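Local structure of cytochrome c552 (Thermochromatium tepidum, 5ZE8) at residues 300-305 against 321-326; 349-354 against 407-412. The protein carries five heme c groups and probably transfers electrons at low potential in a thermophilic purple sulfur photosynthetic bacterium. All blocks are in the same frame, centred on the assembly; numbering follows the deposited sequence.

Interaction 1 (300-305 against 321-326)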
loop_
_atom_site.group_PDB
_atom_site.type_symbol
_atom_site.label_atom_id
_atom_site.label_comp_id
_atom_site.label_asym_id
_atom_site.label_seq_id
_atom_site.Cartn_x
_atom_site.Cartn_y
_atom_site.Cartn_z
ATOM N N ALA A 300 -32.424 4.826 8.102
ATOM C CA ALA A 300 -31.466 4.733 6.986
ATOM C C ALA A 300 -30.427 3.704 7.408
ATOM O O ALA A 300 -29.950 3.760 8.478
ATOM C CB ALA A 300 -30.814 6.125 6.747
ATOM N N GLN A 301 -30.171 2.715 6.546
ATOM C CA GLN A 301 -29.173 1.680 6.817
ATOM C C GLN A 301 -28.105 1.800 5.786
ATOM O O GLN A 301 -28.411 1.756 4.583
ATOM C CB GLN A 301 -29.813 0.305 6.744
ATOM C CG GLN A 301 -30.837 0.023 7.847
ATOM C CD GLN A 301 -32.241 0.434 7.460
ATOM O OE1 GLN A 301 -32.729 0.054 6.393
ATOM N NE2 GLN A 301 -32.912 1.205 8.325
ATOM N N VAL A 302 -26.855 1.955 6.242
ATOM C CA VAL A 302 -25.707 2.060 5.366
ATOM C C VAL A 302 -24.987 0.711 5.526
ATOM O O VAL A 302 -24.692 0.297 6.614
ATOM C CB VAL A 302 -24.791 3.262 5.702
ATOM C CG1 VAL A 302 -23.534 3.204 4.855
ATOM C CG2 VAL A 302 -25.519 4.537 5.426
ATOM N N TRP A 303 -24.807 0.000 4.413
ATOM C CA TRP A 303 -24.083 -1.277 4.381
ATOM C C TRP A 303 -22.768 -1.109 3.639
ATOM O O TRP A 303 -22.745 -0.578 2.477
ATOM C CB TRP A 303 -24.959 -2.342 3.697
ATOM C CG TRP A 303 -26.383 -2.409 4.255
ATOM C CD1 TRP A 303 -27.473 -1.629 3.878
ATOM C CD2 TRP A 303 -26.855 -3.271 5.286
ATOM N NE1 TRP A 303 -28.593 -1.968 4.625
ATOM C CE2 TRP A 303 -28.245 -2.970 5.495
ATOM C CE3 TRP A 303 -26.250 -4.267 6.067
ATOM C CZ2 TRP A 303 -29.018 -3.643 6.443
ATOM C CZ3 TRP A 303 -27.039 -4.930 7.019
ATOM C CH2 TRP A 303 -28.408 -4.604 7.191
ATOM N N ILE A 304 -21.701 -1.521 4.299
ATOM C CA ILE A 304 -20.358 -1.382 3.654
ATOM C C ILE A 304 -19.685 -2.763 3.772
ATOM O O ILE A 304 -19.302 -3.140 4.867
ATOM C CB ILE A 304 -19.489 -0.310 4.317
ATOM C CG1 ILE A 304 -20.310 0.971 4.535
ATOM C CG2 ILE A 304 -18.303 -0.046 3.405
ATOM C CD1 ILE A 304 -19.526 2.083 5.181
ATOM N N ARG A 305 -19.523 -3.453 2.645
ATOM C CA ARG A 305 -18.791 -4.730 2.641
ATOM C C ARG A 305 -17.357 -4.523 2.124
ATOM O O ARG A 305 -17.137 -3.991 1.018
ATOM C CB ARG A 305 -19.472 -5.719 1.725
ATOM C CG ARG A 305 -18.651 -6.995 1.466
ATOM C CD ARG A 305 -19.471 -8.061 0.668
ATOM N NE ARG A 305 -18.650 -9.221 0.340
ATOM C CZ ARG A 305 -18.828 -10.058 -0.700
ATOM N NH1 ARG A 305 -19.907 -9.969 -1.477
ATOM N NH2 ARG A 305 -17.918 -10.989 -0.952
ATOM N N LEU A 321 -11.002 6.162 6.401
ATOM C CA LEU A 321 -12.232 6.483 5.659
ATOM C C LEU A 321 -13.212 7.176 6.547
ATOM O O LEU A 321 -13.167 7.072 7.805
ATOM C CB LEU A 321 -12.949 5.224 5.213
ATOM C CG LEU A 321 -12.193 3.944 4.932
ATOM C CD1 LEU A 321 -13.105 2.749 4.661
ATOM C CD2 LEU A 321 -11.245 4.192 3.788
ATOM N N TYR A 322 -14.164 7.849 5.912
ATOM C CA TYR A 322 -15.295 8.346 6.689
ATOM C C TYR A 322 -16.528 8.367 5.833
ATOM O O TYR A 322 -16.394 8.529 4.641
ATOM C CB TYR A 322 -15.034 9.709 7.296
ATOM C CG TYR A 322 -14.742 10.890 6.424
ATOM C CD1 TYR A 322 -15.756 11.597 5.806
ATOM C CD2 TYR A 322 -13.444 11.329 6.161
ATOM C CE1 TYR A 322 -15.481 12.700 5.007
ATOM C CE2 TYR A 322 -13.158 12.459 5.413
ATOM C CZ TYR A 322 -14.196 13.121 4.789
ATOM O OH TYR A 322 -13.927 14.209 4.002
ATOM N N LEU A 323 -17.692 8.194 6.509
ATOM C CA LEU A 323 -18.998 8.179 5.897
ATOM C C LEU A 323 -19.653 9.535 6.138
ATOM O O LEU A 323 -19.692 9.982 7.240
ATOM C CB LEU A 323 -19.866 7.111 6.503
ATOM C CG LEU A 323 -21.363 7.252 6.240
ATOM C CD1 LEU A 323 -21.652 6.977 4.730
ATOM C CD2 LEU A 323 -22.087 6.275 7.066
ATOM N N LYS A 324 -20.151 10.168 5.092
ATOM C CA LYS A 324 -21.067 11.308 5.216
ATOM C C LYS A 324 -22.445 10.877 4.728
ATOM O O LYS A 324 -22.574 10.476 3.611
ATOM C CB LYS A 324 -20.589 12.441 4.386
ATOM C CG LYS A 324 -19.286 13.009 4.830
ATOM C CD LYS A 324 -19.419 13.882 6.094
ATOM C CE LYS A 324 -20.075 15.241 5.862
ATOM N NZ LYS A 324 -19.357 16.076 4.905
ATOM N N LEU A 325 -23.438 11.044 5.562
ATOM C CA LEU A 325 -24.810 10.734 5.250
ATOM C C LEU A 325 -25.623 12.003 5.476
ATOM O O LEU A 325 -25.592 12.602 6.548
ATOM C CB LEU A 325 -25.404 9.613 6.095
ATOM C CG LEU A 325 -26.786 9.031 5.821
ATOM C CD1 LEU A 325 -26.710 8.362 4.437
ATOM C CD2 LEU A 325 -27.199 8.038 6.898
ATOM N N THR A 326 -26.355 12.384 4.437
ATOM C CA THR A 326 -26.964 13.734 4.431
ATOM C C THR A 326 -28.381 13.593 3.881
ATOM O O THR A 326 -28.592 12.935 2.923
ATOM C CB THR A 326 -26.167 14.727 3.593
ATOM O OG1 THR A 326 -24.759 14.755 3.938
ATOM C CG2 THR A 326 -26.697 16.169 3.724
#

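Interaction 2 (349-354 against 407-412)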
loop_
_atom_site.group_PDB
_atom_site.type_symbol
_atom_site.label_atom_id
_atom_site.label_comp_id
_atom_site.label_asym_id
_atom_site.label_seq_id
_atom_site.Cartn_x
_atom_site.Cartn_y
_atom_site.Cartn_z
ATOM N N ARG A 349 -18.567 6.444 14.858
ATOM C CA ARG A 349 -18.897 5.201 14.228
ATOM C C ARG A 349 -18.750 5.333 12.727
ATOM O O ARG A 349 -18.620 4.262 12.100
ATOM C CB ARG A 349 -20.322 4.729 14.573
ATOM C CG ARG A 349 -20.450 4.406 16.058
ATOM C CD ARG A 349 -21.839 4.646 16.700
ATOM N NE ARG A 349 -21.685 5.101 18.111
ATOM C CZ ARG A 349 -22.621 5.089 19.074
ATOM N NH1 ARG A 349 -23.872 4.656 18.855
ATOM N NH2 ARG A 349 -22.287 5.534 20.286
ATOM N N ALA A 350 -18.769 6.546 12.193
ATOM C CA ALA A 350 -18.614 6.778 10.778
ATOM C C ALA A 350 -17.145 7.136 10.387
ATOM O O ALA A 350 -16.920 7.605 9.285
ATOM C CB ALA A 350 -19.614 7.861 10.310
ATOM N N TYR A 351 -16.167 6.963 11.322
ATOM C CA TYR A 351 -14.759 7.182 11.062
ATOM C C TYR A 351 -14.062 5.825 11.209
ATOM O O TYR A 351 -14.173 5.162 12.235
ATOM C CB TYR A 351 -14.214 8.205 12.029
ATOM C CG TYR A 351 -12.786 8.579 11.786
ATOM C CD1 TYR A 351 -12.327 8.993 10.544
ATOM C CD2 TYR A 351 -11.862 8.516 12.839
ATOM C CE1 TYR A 351 -11.026 9.364 10.352
ATOM C CE2 TYR A 351 -10.561 8.901 12.617
ATOM C CZ TYR A 351 -10.139 9.292 11.350
ATOM O OH TYR A 351 -8.805 9.662 11.137
ATOM N N PHE A 352 -13.409 5.393 10.135
ATOM C CA PHE A 352 -12.849 4.067 10.018
ATOM C C PHE A 352 -11.339 4.256 9.950
ATOM O O PHE A 352 -10.736 4.676 8.933
ATOM C CB PHE A 352 -13.329 3.444 8.703
ATOM C CG PHE A 352 -14.826 3.306 8.598
ATOM C CD1 PHE A 352 -15.586 4.361 8.168
ATOM C CD2 PHE A 352 -15.448 2.154 8.978
ATOM C CE1 PHE A 352 -16.971 4.265 8.058
ATOM C CE2 PHE A 352 -16.855 2.041 8.878
ATOM C CZ PHE A 352 -17.572 3.083 8.429
ATOM N N ALA A 353 -10.710 4.004 11.063
ATOM C CA ALA A 353 -9.287 4.417 11.273
ATOM C C ALA A 353 -8.652 3.622 12.420
ATOM O O ALA A 353 -9.339 3.021 13.245
ATOM C CB ALA A 353 -9.169 5.880 11.588
ATOM N N TYR A 354 -7.346 3.657 12.438
ATOM C CA TYR A 354 -6.495 3.078 13.487
ATOM C C TYR A 354 -5.843 4.214 14.244
ATOM O O TYR A 354 -5.459 5.228 13.659
ATOM C CB TYR A 354 -5.447 2.212 12.818
ATOM C CG TYR A 354 -4.464 1.536 13.773
ATOM C CD1 TYR A 354 -4.901 0.729 14.803
ATOM C CD2 TYR A 354 -3.072 1.675 13.585
ATOM C CE1 TYR A 354 -3.965 0.115 15.661
ATOM C CE2 TYR A 354 -2.165 1.081 14.418
ATOM C CZ TYR A 354 -2.598 0.313 15.438
ATOM O OH TYR A 354 -1.671 -0.295 16.282
ATOM N N LEU A 407 -4.040 10.318 4.562
ATOM C CA LEU A 407 -3.526 10.819 5.830
ATOM C C LEU A 407 -4.607 11.223 6.784
ATOM O O LEU A 407 -5.661 11.629 6.371
ATOM C CB LEU A 407 -2.639 12.036 5.574
ATOM C CG LEU A 407 -1.395 11.845 4.712
ATOM C CD1 LEU A 407 -0.777 13.217 4.365
ATOM C CD2 LEU A 407 -0.435 10.973 5.473
ATOM N N TRP A 408 -4.341 11.133 8.070
ATOM C CA TRP A 408 -5.244 11.636 9.078
ATOM C C TRP A 408 -5.518 13.109 8.901
ATOM O O TRP A 408 -4.660 13.842 8.469
ATOM C CB TRP A 408 -4.603 11.505 10.475
ATOM C CG TRP A 408 -4.448 10.100 11.044
ATOM C CD1 TRP A 408 -5.290 9.067 10.898
ATOM C CD2 TRP A 408 -3.345 9.618 11.829
ATOM N NE1 TRP A 408 -4.815 7.929 11.542
ATOM C CE2 TRP A 408 -3.636 8.259 12.161
ATOM C CE3 TRP A 408 -2.149 10.218 12.295
ATOM C CZ2 TRP A 408 -2.786 7.467 12.870
ATOM C CZ3 TRP A 408 -1.297 9.408 13.012
ATOM C CH2 TRP A 408 -1.602 8.034 13.247
ATOM N N PRO A 409 -6.692 13.555 9.387
ATOM C CA PRO A 409 -7.049 14.985 9.212
ATOM C C PRO A 409 -6.071 15.930 9.910
ATOM O O PRO A 409 -5.760 16.952 9.344
ATOM C CB PRO A 409 -8.458 15.052 9.768
ATOM C CG PRO A 409 -8.672 13.847 10.564
ATOM C CD PRO A 409 -7.781 12.771 9.967
ATOM N N SER A 410 -5.557 15.540 11.075
ATOM C CA SER A 410 -4.516 16.268 11.798
ATOM C C SER A 410 -3.323 16.531 10.890
ATOM O O SER A 410 -2.762 17.626 10.871
ATOM C CB SER A 410 -4.050 15.576 13.086
ATOM O OG SER A 410 -3.468 14.263 12.879
ATOM N N LEU A 411 -2.942 15.531 10.128
ATOM C CA LEU A 411 -1.779 15.686 9.267
ATOM C C LEU A 411 -2.054 16.523 8.035
ATOM O O LEU A 411 -1.181 17.322 7.580
ATOM C CB LEU A 411 -1.253 14.301 8.816
ATOM C CG LEU A 411 -0.677 13.419 9.920
ATOM C CD1 LEU A 411 -0.467 12.025 9.408
ATOM C CD2 LEU A 411 0.628 13.947 10.489
ATOM N N VAL A 412 -3.254 16.401 7.486
ATOM C CA VAL A 412 -3.705 17.221 6.348
ATOM C C VAL A 412 -3.815 18.669 6.761
ATOM O O VAL A 412 -3.400 19.514 6.007
ATOM C CB VAL A 412 -5.031 16.711 5.800
ATOM C CG1 VAL A 412 -5.577 17.567 4.653
ATOM C CG2 VAL A 412 -4.860 15.288 5.256
HETATM O O HOH W 1 -5.967 5.319 10.588
#

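Interaction 1 (300-305 against 321-326)
With a chi1 of 173°, Val-302 turns CG1 away from the backbone N and CG2 away from the carbonyl carbon, spreading its two methyls over two different leucines. Leu-323 and Leu-325 likewise carry CG on the far side from the backbone N and send their branched ends across to meet it. CG1 of Val-302 comes tip to tip with CD2 of Leu-323 at 4.1 Å. The other methyl, CG2, slides past Leu-325 in the opposite direction and lies 4.1 Å from CD1 of that leucine, with CD2 almost as near. Leu-325 is thus shared: its CD2 also reaches CB of Ala-300, at 4.1 Å.

No hydrogen bond joins 300-305 to 321-326. The strand axes stay 10.2 Å apart at their closest, a spacing bridged by side chains, and the strands run nearly antiparallel, with 154° between their directions. The residue types suit this spacing. Leucines supply the reach from one strand, a beta-branched valine offers two methyls from the other, and the small Ala-300 gives a single methyl to the end of Leu-325. All four are buried.

Alternation along each strand does the sorting, since Ala-300, Val-302 and Ile-304 point inward while Gln-301 turns away from 321-326 and hydrogen-bonds Thr-290 of the adjoining strand. Phe-287 of that same strand, 285-294, extends the apolar layer against Val-302, Ile-304 and Leu-323, and Leu-325 also touches Tyr-388 and Val-398. Strand 297-306 bonds through its backbone to 285-294 and 383-391, whereas 320-328 belongs to a second antiparallel sheet. Aliphatic side chains meeting across two sheets that share no hydrogen bonds here are characteristic of the hydrophobic core of a beta sandwich.

Interaction 2 (349-354 against 407-412)
The hydroxyl end of Tyr-351 reaches both Trp-408 and Pro-409, its OH lying 3.6 Å from CD1 of the indole and 3.5 Å from CD of the proline. The side chains of Tyr-351 and Trp-408 cross at about a right angle, while Pro-409 meets the phenol from the opposite direction. At the indole edge, near the ring plane, sits the carbonyl O of Tyr-354, 3.6 Å from CZ2 of Trp-408. A water bridges this edge to the strand: it accepts from Trp-408 NE1 at 3.0 Å and from Tyr-354 N at 2.8 Å. Tryptophan suits the place by joining a broad apolar surface to one N-H donor; a phenylalanine here would probably leave the water without its indole donor and weaken the tie to the strand.

Further out, CB of Ala-353 lies over one face of the Tyr-351 ring, offset toward the rim, and His-342 meets that ring steeply. The hydroxyl of Tyr-354 is hydrogen-bonded to Pro-239 O. Trp-408 is the N-cap residue and Pro-409 begins the helix, a position where proline's missing N-H costs no helical bond. The arrangement is a helix N-terminus packed against a beta strand, partly through water.

Strand 320-328 joins the two contacts. Its inward side chains build interaction 1, while its backbone pairs antiparallel with strand 351-357, which supplies Tyr-351 and Tyr-354 to interaction 2. Two probable hydrogen bonds make the connection, Leu-321 O to Phe-352 N and Leu-323 N to Ala-350 O, each 2.9 Å. The centres of interaction 1 and interaction 2 lie about 15 Å apart. Both are on the same side of the chain's centre, with the centre of interaction 1 about 24 Å from it and that of interaction 2 about 17 Å. In interaction 2 the side chain of Trp-408 lies about 10 Å from a heme c.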